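Local coordinates for rhamnose ABC transporter, rhamnose-binding protein (Actinomyces odontolyticus ATCC 17982, PDB 5BQ3), which probably binds a carbohydrate, likely rhamnose, as the extracytoplasmic binding protein of a sugar ABC transporter, at residues A229-L234 with R255-D260. Residues are numbered along the deposited sequence; the frame is centred on the assembly and turned at random.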
loop_
_atom_site.group_PDB
_atom_site.type_symbol
_atom_site.label_atom_id
_atom_site.label_comp_id
_atom_site.label_asym_id
_atom_site.label_seq_id
_atom_site.Cartn_x
_atom_site.Cartn_y
_atom_site.Cartn_z
ATOM N N ALA A 229 -7.021 12.558 -11.964
ATOM C CA ALA A 229 -7.715 13.797 -12.320
ATOM C C ALA A 229 -6.743 14.861 -12.849
ATOM O O ALA A 229 -7.116 15.626 -13.737
ATOM C CB ALA A 229 -8.476 14.328 -11.121
ATOM N N THR A 230 -5.503 14.905 -12.312
ATOM C CA THR A 230 -4.462 15.849 -12.735
ATOM C C THR A 230 -3.947 15.452 -14.126
ATOM O O THR A 230 -3.695 16.331 -14.952
ATOM C CB THR A 230 -3.334 15.934 -11.692
ATOM O OG1 THR A 230 -3.907 16.134 -10.404
ATOM C CG2 THR A 230 -2.364 17.079 -11.966
ATOM N N ALA A 231 -3.819 14.132 -14.389
ATOM C CA ALA A 231 -3.381 13.595 -15.677
ATOM C C ALA A 231 -4.406 13.903 -16.761
ATOM O O ALA A 231 -4.019 14.237 -17.881
ATOM C CB ALA A 231 -3.159 12.099 -15.574
ATOM N N ARG A 232 -5.712 13.834 -16.415
ATOM C CA ARG A 232 -6.815 14.130 -17.326
ATOM C C ARG A 232 -6.817 15.615 -17.697
ATOM O O ARG A 232 -7.140 15.950 -18.838
ATOM C CB ARG A 232 -8.158 13.718 -16.707
ATOM C CG ARG A 232 -9.267 13.528 -17.742
ATOM C CD ARG A 232 -10.523 12.905 -17.165
ATOM N NE ARG A 232 -11.263 13.836 -16.314
ATOM C CZ ARG A 232 -11.329 13.749 -14.991
ATOM N NH1 ARG A 232 -10.703 12.767 -14.350
ATOM N NH2 ARG A 232 -12.025 14.637 -14.297
ATOM N N TYR A 233 -6.432 16.493 -16.747
ATOM C CA TYR A 233 -6.354 17.935 -16.980
ATOM C C TYR A 233 -5.157 18.282 -17.868
ATOM O O TYR A 233 -5.329 19.019 -18.839
ATOM C CB TYR A 233 -6.295 18.728 -15.656
ATOM C CG TYR A 233 -5.938 20.188 -15.848
ATOM C CD1 TYR A 233 -6.858 21.087 -16.383
ATOM C CD2 TYR A 233 -4.667 20.663 -15.539
ATOM C CE1 TYR A 233 -6.521 22.421 -16.603
ATOM C CE2 TYR A 233 -4.318 21.994 -15.755
ATOM C CZ TYR A 233 -5.251 22.874 -16.282
ATOM O OH TYR A 233 -4.918 24.194 -16.483
ATOM N N LEU A 234 -3.952 17.778 -17.520
ATOM C CA LEU A 234 -2.704 18.052 -18.237
ATOM C C LEU A 234 -2.734 17.568 -19.691
ATOM O O LEU A 234 -2.264 18.296 -20.565
ATOM C CB LEU A 234 -1.495 17.449 -17.507
ATOM C CG LEU A 234 -1.078 18.145 -16.209
ATOM C CD1 LEU A 234 -0.321 17.201 -15.313
ATOM C CD2 LEU A 234 -0.252 19.388 -16.481
ATOM N N ARG A 255 -2.410 3.912 -17.441
ATOM C CA ARG A 255 -1.937 3.262 -18.670
ATOM C C ARG A 255 -1.947 4.176 -19.899
ATOM O O ARG A 255 -0.925 4.287 -20.577
ATOM C CB ARG A 255 -2.774 2.009 -18.968
ATOM C CG ARG A 255 -1.965 0.878 -19.584
ATOM C CD ARG A 255 -2.805 -0.351 -19.897
ATOM N NE ARG A 255 -3.524 -0.880 -18.734
ATOM C CZ ARG A 255 -2.976 -1.638 -17.791
ATOM N NH1 ARG A 255 -1.691 -1.950 -17.844
ATOM N NH2 ARG A 255 -3.708 -2.081 -16.781
ATOM N N SER A 256 -3.093 4.821 -20.180
ATOM C CA SER A 256 -3.284 5.715 -21.325
ATOM C C SER A 256 -2.401 6.962 -21.239
ATOM O O SER A 256 -1.835 7.361 -22.249
ATOM C CB SER A 256 -4.747 6.128 -21.447
ATOM O OG SER A 256 -5.184 6.820 -20.289
ATOM N N PHE A 257 -2.264 7.554 -20.036
ATOM C CA PHE A 257 -1.474 8.765 -19.797
ATOM C C PHE A 257 0.027 8.512 -19.886
ATOM O O PHE A 257 0.774 9.416 -20.261
ATOM C CB PHE A 257 -1.817 9.375 -18.431
ATOM C CG PHE A 257 -3.273 9.729 -18.267
ATOM C CD1 PHE A 257 -3.838 10.774 -18.992
ATOM C CD2 PHE A 257 -4.080 9.026 -17.383
ATOM C CE1 PHE A 257 -5.187 11.096 -18.844
ATOM C CE2 PHE A 257 -5.428 9.357 -17.227
ATOM C CZ PHE A 257 -5.972 10.389 -17.960
ATOM N N VAL A 258 0.465 7.291 -19.541
ATOM C CA VAL A 258 1.869 6.888 -19.590
ATOM C C VAL A 258 2.293 6.740 -21.069
ATOM O O VAL A 258 3.401 7.148 -21.429
ATOM C CB VAL A 258 2.128 5.608 -18.748
ATOM C CG1 VAL A 258 3.557 5.124 -18.899
ATOM C CG2 VAL A 258 1.822 5.845 -17.273
ATOM N N LYS A 259 1.389 6.216 -21.922
ATOM C CA LYS A 259 1.630 6.021 -23.356
ATOM C C LYS A 259 1.560 7.339 -24.138
ATOM O O LYS A 259 2.333 7.507 -25.084
ATOM C CB LYS A 259 0.645 4.998 -23.949
ATOM C CG LYS A 259 0.754 3.585 -23.361
ATOM C CD LYS A 259 2.006 2.839 -23.775
ATOM C CE LYS A 259 2.118 1.532 -23.034
ATOM N NZ LYS A 259 3.391 0.830 -23.337
ATOM N N ASP A 260 0.642 8.261 -23.748
ATOM C CA ASP A 260 0.459 9.599 -24.341
ATOM C C ASP A 260 1.703 10.451 -24.197
ATOM O O ASP A 260 2.040 11.222 -25.096
ATOM C CB ASP A 260 -0.688 10.368 -23.637
ATOM C CG ASP A 260 -2.111 9.908 -23.868
ATOM O OD1 ASP A 260 -2.298 8.795 -24.410
ATOM O OD2 ASP A 260 -3.044 10.632 -23.444
#
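Phe-257 lays its ring across Ala-231 of the neighbouring helix. The main interaction is a CH-pi contact. CB of Ala-231 lies over the centre of the ring, 3.6 Å from the centroid of Phe-257 and 11° off the ring normal. The methyl group therefore meets the flat of the phenyl, not its rim. Apolar packing is part of the same touch, with Ala-231 CB 3.6 Å from Phe-257 CG. CG of Phe-257 is anti to its carbonyl carbon and beside its backbone N (chi1 -58°), and this turns the ring toward Ala-231. The opposite face of the ring has Ser-256 OG above it, offset toward the rim.

The far end of the ring rests against backbone. CE1 of Phe-257 is 3.5 Å from O of Ala-231, and this oxygen also receives a hydrogen bond from Ser-235 OG. The same CE1 is 3.7 Å from N of Arg-232, which approaches obliquely. CB of Arg-232 grazes CZ of Phe-257 at 4.2 Å. Beyond CB the arginine leads away, and its NH2 forms a salt bridge with Asp-199.

No hydrogen bond links the two segments, and the side chain of Phe-257 supplies the share of helix 251-260 in the touch. Were Phe-257 replaced by an alanine, the Ala-231 methyl would probably lose its aromatic cover and a gap would open between the helices.

Helices 224-236 and 251-260 are consecutive helices of the same lobe, joined through strand 244-247. That strand belongs to the parallel sheet of the lobe, consistent with the alpha/beta fold of periplasmic binding proteins. Ala-231 also touches Leu-245 on this strand, while Arg-232 packs on Phe-203 of helix 199-212.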